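Long-range contacts in stringent starvation protein A homolog (PDB 3LYK), which probably forms an equimolar complex with the RNA polymerase holoenzyme but not with the core enzyme, and belongs to the glutathione S-transferase superfamily: residues 8-13 and 33-38; 50-55 and 64-69. All blocks are in the same frame, centred on the assembly; numbering follows the deposited sequence.

Interaction 1 of 2, residues 8-13 and 33-38; sequences TLFSNK and ENAEVD
T8-S11 and E33-E36 run as neighbouring parallel strands, their axes 4.7 Å apart at closest and 25° from parallel, with L9 N hydrogen-bonded to E33 O, A35 N to L9 O, S11 N to A35 O and V37 N to S11 O. On the face carrying F10, the ring meets the other strand at CD1, which lies 4.0 Å from A35 CB; V37 CG1 comes in at the ring edge, near its plane. Helix 44-49 packs on F10 from outside the pair. The two strands are the outer members of a beta-alpha-beta unit, joined through helix 16-27, in the thioredoxin-like N-terminal domain of a GST-superfamily protein. K22 of that helix touches L9, S11 and N34 on the opposite face, which is polar near the strand ends. There one water links three side chains: it donates to E36 OE1 at 2.6 Å, accepts from N34 ND2, and lies 2.8 Å from S11 OG. E36 bends at chi2 (70°), which swings its carboxylate back across the strand end, and OE2 uses its syn lone pair to accept a hydrogen bond from K13 N at 2.7 Å. Each carboxylate oxygen thus has a partner of its own. One residue back, N12 ND2 reaches V37 O at 2.9 Å along a nearly straight bond that lies both in the N12 amide plane and in the carbonyl plane, while N12 OD1 accepts from D14 N.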
loop_
_atom_site.group_PDB
_atom_site.type_symbol
_atom_site.label_atom_id
_atom_site.label_comp_id
_atom_site.label_asym_id
_atom_site.label_seq_id
_atom_site.Cartn_x
_atom_site.Cartn_y
_atom_site.Cartn_z
ATOM N N THR B 8 -10.010 -13.303 -14.710
ATOM C CA THR B 8 -8.735 -13.744 -15.247
ATOM C C THR B 8 -7.645 -13.123 -14.393
ATOM O O THR B 8 -7.694 -11.916 -14.124
ATOM C CB THR B 8 -8.554 -13.266 -16.716
ATOM O OG1 THR B 8 -9.591 -13.825 -17.514
ATOM C CG2 THR B 8 -7.211 -13.690 -17.297
ATOM N N LEU B 9 -6.712 -13.963 -13.936
ATOM C CA LEU B 9 -5.520 -13.534 -13.292
ATOM C C LEU B 9 -4.318 -13.690 -14.222
ATOM O O LEU B 9 -3.958 -14.817 -14.607
ATOM C CB LEU B 9 -5.278 -14.332 -12.009
ATOM C CG LEU B 9 -4.007 -13.951 -11.260
ATOM C CD1 LEU B 9 -4.273 -12.610 -10.594
ATOM C CD2 LEU B 9 -3.613 -15.012 -10.218
ATOM N N PHE B 10 -3.693 -12.571 -14.581
ATOM C CA PHE B 10 -2.397 -12.593 -15.261
ATOM C C PHE B 10 -1.356 -12.732 -14.209
ATOM O O PHE B 10 -1.280 -11.912 -13.268
ATOM C CB PHE B 10 -2.129 -11.319 -16.099
ATOM C CG PHE B 10 -3.036 -11.179 -17.268
ATOM C CD1 PHE B 10 -2.641 -11.620 -18.527
ATOM C CD2 PHE B 10 -4.295 -10.601 -17.115
ATOM C CE1 PHE B 10 -3.509 -11.511 -19.625
ATOM C CE2 PHE B 10 -5.176 -10.481 -18.200
ATOM C CZ PHE B 10 -4.779 -10.934 -19.465
ATOM N N SER B 11 -0.538 -13.772 -14.329
ATOM C CA SER B 11 0.435 -14.015 -13.293
ATOM C C SER B 11 1.617 -14.773 -13.815
ATOM O O SER B 11 1.546 -15.411 -14.876
ATOM C CB SER B 11 -0.173 -14.840 -12.125
ATOM O OG SER B 11 -0.647 -16.052 -12.596
ATOM N N ASN B 12 2.668 -14.769 -13.002
ATOM C CA ASN B 12 3.814 -15.622 -13.261
ATOM C C ASN B 12 3.999 -16.589 -12.106
ATOM O O ASN B 12 3.921 -16.187 -10.932
ATOM C CB ASN B 12 5.080 -14.771 -13.485
ATOM C CG ASN B 12 6.318 -15.622 -13.637
ATOM O OD1 ASN B 12 6.926 -15.998 -12.649
ATOM N ND2 ASN B 12 6.662 -15.977 -14.885
ATOM N N LYS B 13 4.231 -17.863 -12.427
ATOM C CA LYS B 13 4.301 -18.923 -11.416
ATOM C C LYS B 13 5.459 -18.845 -10.429
ATOM O O LYS B 13 5.419 -19.504 -9.414
ATOM C CB LYS B 13 4.324 -20.322 -12.103
ATOM C CG LYS B 13 5.563 -20.576 -12.972
ATOM C CD LYS B 13 5.530 -22.070 -13.379
ATOM C CE LYS B 13 5.985 -22.278 -14.801
ATOM N NZ LYS B 13 7.441 -21.973 -14.954
ATOM N N GLU B 33 -9.711 -17.903 -14.339
ATOM C CA GLU B 33 -8.740 -18.381 -15.314
ATOM C C GLU B 33 -7.301 -17.844 -15.039
ATOM O O GLU B 33 -7.093 -16.621 -14.935
ATOM C CB GLU B 33 -9.209 -17.975 -16.712
ATOM C CG GLU B 33 -8.133 -18.147 -17.789
ATOM C CD GLU B 33 -8.537 -17.581 -19.182
ATOM O OE1 GLU B 33 -9.009 -16.418 -19.287
ATOM O OE2 GLU B 33 -8.340 -18.313 -20.184
ATOM N N ASN B 34 -6.327 -18.750 -14.928
ATOM C CA ASN B 34 -4.920 -18.366 -14.823
ATOM C C ASN B 34 -4.303 -18.092 -16.207
ATOM O O ASN B 34 -4.303 -18.979 -17.063
ATOM C CB ASN B 34 -4.108 -19.441 -14.091
ATOM C CG ASN B 34 -2.797 -18.891 -13.537
ATOM O OD1 ASN B 34 -2.801 -18.038 -12.657
ATOM N ND2 ASN B 34 -1.672 -19.338 -14.086
ATOM N N ALA B 35 -3.792 -16.884 -16.455
ATOM C CA ALA B 35 -3.100 -16.652 -17.727
ATOM C C ALA B 35 -1.649 -16.431 -17.387
ATOM O O ALA B 35 -1.272 -15.371 -16.851
ATOM C CB ALA B 35 -3.690 -15.469 -18.500
ATOM N N GLU B 36 -0.844 -17.452 -17.677
ATOM C CA GLU B 36 0.561 -17.443 -17.325
ATOM C C GLU B 36 1.276 -16.412 -18.189
ATOM O O GLU B 36 0.973 -16.271 -19.355
ATOM C CB GLU B 36 1.207 -18.839 -17.516
ATOM C CG GLU B 36 2.647 -18.869 -17.048
ATOM C CD GLU B 36 2.783 -18.776 -15.519
ATOM O OE1 GLU B 36 1.780 -19.003 -14.799
ATOM O OE2 GLU B 36 3.900 -18.493 -15.029
ATOM N N VAL B 37 2.207 -15.672 -17.615
ATOM C CA VAL B 37 2.924 -14.687 -18.409
ATOM C C VAL B 37 4.407 -14.814 -18.132
ATOM O O VAL B 37 4.849 -15.006 -16.997
ATOM C CB VAL B 37 2.476 -13.192 -18.188
ATOM C CG1 VAL B 37 0.991 -13.035 -17.855
ATOM C CG2 VAL B 37 3.336 -12.484 -17.208
ATOM N N ASP B 38 5.161 -14.681 -19.209
ATOM C CA ASP B 38 6.614 -14.627 -19.184
ATOM C C ASP B 38 6.991 -13.165 -19.036
ATOM O O ASP B 38 6.571 -12.327 -19.831
ATOM C CB ASP B 38 7.091 -15.184 -20.526
ATOM C CG ASP B 38 8.602 -15.284 -20.635
ATOM O OD1 ASP B 38 9.092 -16.404 -20.875
ATOM O OD2 ASP B 38 9.291 -14.264 -20.514
HETATM O O HOH W 1 0.890 -18.332 -12.447
#

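Interaction 2 of 2, residues 50-55 and 64-69; sequences NPYGTV and VLFNSR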
loop_
_atom_site.group_PDB
_atom_site.type_symbol
_atom_site.label_atom_id
_atom_site.label_comp_id
_atom_site.label_asym_id
_atom_site.label_seq_id
_atom_site.Cartn_x
_atom_site.Cartn_y
_atom_site.Cartn_z
ATOM N N ASN B 50 -3.567 -3.281 -18.751
ATOM C CA ASN B 50 -2.700 -2.705 -17.730
ATOM C C ASN B 50 -1.438 -2.156 -18.400
ATOM O O ASN B 50 -0.479 -2.899 -18.641
ATOM C CB ASN B 50 -2.351 -3.742 -16.628
ATOM C CG ASN B 50 -1.340 -3.213 -15.607
ATOM O OD1 ASN B 50 -1.040 -2.016 -15.600
ATOM N ND2 ASN B 50 -0.811 -4.102 -14.722
ATOM N N PRO B 51 -1.413 -0.826 -18.653
ATOM C CA PRO B 51 -0.279 -0.275 -19.401
ATOM C C PRO B 51 1.035 -0.301 -18.627
ATOM O O PRO B 51 2.082 -0.152 -19.244
ATOM C CB PRO B 51 -0.736 1.153 -19.776
ATOM C CG PRO B 51 -1.722 1.558 -18.582
ATOM C CD PRO B 51 -2.434 0.203 -18.301
ATOM N N TYR B 52 1.019 -0.500 -17.312
ATOM C CA TYR B 52 2.286 -0.640 -16.589
ATOM C C TYR B 52 2.905 -2.013 -16.856
ATOM O O TYR B 52 4.076 -2.232 -16.564
ATOM C CB TYR B 52 2.127 -0.421 -15.079
ATOM C CG TYR B 52 1.483 0.923 -14.743
ATOM C CD1 TYR B 52 2.264 2.087 -14.555
ATOM C CD2 TYR B 52 0.102 1.035 -14.659
ATOM C CE1 TYR B 52 1.659 3.332 -14.262
ATOM C CE2 TYR B 52 -0.516 2.264 -14.374
ATOM C CZ TYR B 52 0.262 3.414 -14.170
ATOM O OH TYR B 52 -0.412 4.608 -13.891
ATOM N N GLY B 53 2.103 -2.936 -17.383
ATOM C CA GLY B 53 2.573 -4.279 -17.723
ATOM C C GLY B 53 3.120 -5.063 -16.549
ATOM O O GLY B 53 4.160 -5.677 -16.667
ATOM N N THR B 54 2.441 -5.017 -15.404
ATOM C CA THR B 54 2.927 -5.728 -14.200
ATOM C C THR B 54 1.992 -6.915 -13.891
ATOM O O THR B 54 0.833 -6.964 -14.347
ATOM C CB THR B 54 2.921 -4.808 -12.959
ATOM O OG1 THR B 54 1.609 -4.268 -12.824
ATOM C CG2 THR B 54 3.967 -3.649 -13.094
ATOM N N VAL B 55 2.492 -7.866 -13.116
ATOM C CA VAL B 55 1.634 -8.912 -12.613
ATOM C C VAL B 55 1.855 -8.965 -11.119
ATOM O O VAL B 55 2.911 -8.588 -10.650
ATOM C CB VAL B 55 1.930 -10.312 -13.273
ATOM C CG1 VAL B 55 1.438 -10.325 -14.738
ATOM C CG2 VAL B 55 3.408 -10.674 -13.183
ATOM N N VAL B 64 -10.185 -3.659 -13.958
ATOM C CA VAL B 64 -8.788 -4.103 -14.019
ATOM C C VAL B 64 -8.023 -3.702 -12.762
ATOM O O VAL B 64 -7.866 -2.509 -12.475
ATOM C CB VAL B 64 -8.051 -3.556 -15.304
ATOM C CG1 VAL B 64 -6.545 -3.909 -15.274
ATOM C CG2 VAL B 64 -8.738 -4.063 -16.590
ATOM N N LEU B 65 -7.523 -4.671 -12.000
ATOM C CA LEU B 65 -6.701 -4.337 -10.825
ATOM C C LEU B 65 -5.272 -4.855 -10.940
ATOM O O LEU B 65 -5.063 -5.942 -11.459
ATOM C CB LEU B 65 -7.331 -4.943 -9.552
ATOM C CG LEU B 65 -8.697 -4.394 -9.127
ATOM C CD1 LEU B 65 -9.137 -5.067 -7.831
ATOM C CD2 LEU B 65 -8.629 -2.857 -8.942
ATOM N N PHE B 66 -4.298 -4.108 -10.421
ATOM C CA PHE B 66 -2.944 -4.632 -10.242
ATOM C C PHE B 66 -2.497 -4.140 -8.898
ATOM O O PHE B 66 -3.238 -3.369 -8.240
ATOM C CB PHE B 66 -1.991 -4.192 -11.359
ATOM C CG PHE B 66 -2.067 -2.724 -11.676
ATOM C CD1 PHE B 66 -1.231 -1.819 -11.025
ATOM C CD2 PHE B 66 -3.011 -2.249 -12.586
ATOM C CE1 PHE B 66 -1.308 -0.449 -11.304
ATOM C CE2 PHE B 66 -3.093 -0.872 -12.877
ATOM C CZ PHE B 66 -2.244 0.014 -12.226
ATOM N N ASN B 67 -1.299 -4.546 -8.494
ATOM C CA ASN B 67 -0.840 -4.474 -7.103
ATOM C C ASN B 67 -1.537 -5.494 -6.218
ATOM O O ASN B 67 -2.765 -5.463 -6.027
ATOM C CB ASN B 67 -0.966 -3.048 -6.504
ATOM C CG ASN B 67 -0.411 -2.963 -5.112
ATOM O OD1 ASN B 67 -1.060 -3.378 -4.154
ATOM N ND2 ASN B 67 0.808 -2.435 -4.979
ATOM N N SER B 68 -0.738 -6.381 -5.630
ATOM C CA SER B 68 -1.302 -7.530 -4.947
ATOM C C SER B 68 -2.019 -7.105 -3.665
ATOM O O SER B 68 -3.038 -7.680 -3.324
ATOM C CB SER B 68 -0.251 -8.600 -4.691
ATOM O OG SER B 68 0.684 -8.130 -3.764
ATOM N N ARG B 69 -1.513 -6.078 -2.969
ATOM C CA ARG B 69 -2.214 -5.607 -1.740
ATOM C C ARG B 69 -3.626 -5.081 -2.088
ATOM O O ARG B 69 -4.594 -5.398 -1.431
ATOM C CB ARG B 69 -1.358 -4.560 -0.983
ATOM C CG ARG B 69 -2.123 -3.695 0.004
ATOM C CD ARG B 69 -1.247 -2.470 0.478
ATOM N NE ARG B 69 -0.849 -1.580 -0.626
ATOM C CZ ARG B 69 -1.583 -0.571 -1.112
ATOM N NH1 ARG B 69 -2.782 -0.315 -0.626
ATOM N NH2 ARG B 69 -1.123 0.183 -2.099
#
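The amide of N50 lies almost flat over the ring of F66, the two planes only 8° apart. OD1 sits 3.5 Å above the ring plane, displaced toward the rim, and ND2 is 3.6 Å from F66 CG. The amide belongs to an Asx turn, OD1 accepting from Y52 N at 3.1 Å, within the type I beta turn N50-G53 that follows helix 44-49 in the GST N-terminal domain. The Y52 donor stands well above the carbonyl plane of the amide. The other end of the group is held too: ND2 donates to T54 OG1, close to the amide plane, and bonds to T57 OG1 of the next strand. Gripped at both ends, the amide has little freedom to rotate over the aromatic ring. F66 comes from edge strand 63-66, and its CG is tucked between the backbone N and the carbonyl carbon (chi1 47°), which brings the ring across to the turn. Y52 then closes on the far end of F66 at an oblique angle. Its hydroxyl bonds to D105 and R101 of the second subunit, while lower on the ring its CD2 comes within 3.5 Å of F66 CZ.

In the fold
Both interactions reach the same four-stranded sheet, but in different ways. Interaction 1 pairs two of its strands directly, edge strand 30-36 with 3-11, through a regular ladder of backbone bonds; interaction 2 has no hydrogen bond across its segments and holds a turn against the opposite edge strand, 63-66, by ring and amide packing. Each is partly buried. The exposed residues E33, E36 and K13 of interaction 1 are charged, and no residue of the second subunit touches its segments, whereas interaction 2 takes part in the dimer interface. Their centres are 12 Å apart, and V55, at the end of 50-55, brings that segment against interaction 1: its CG1 packs on V37 CG2 at 3.8 Å and on the F10 backbone.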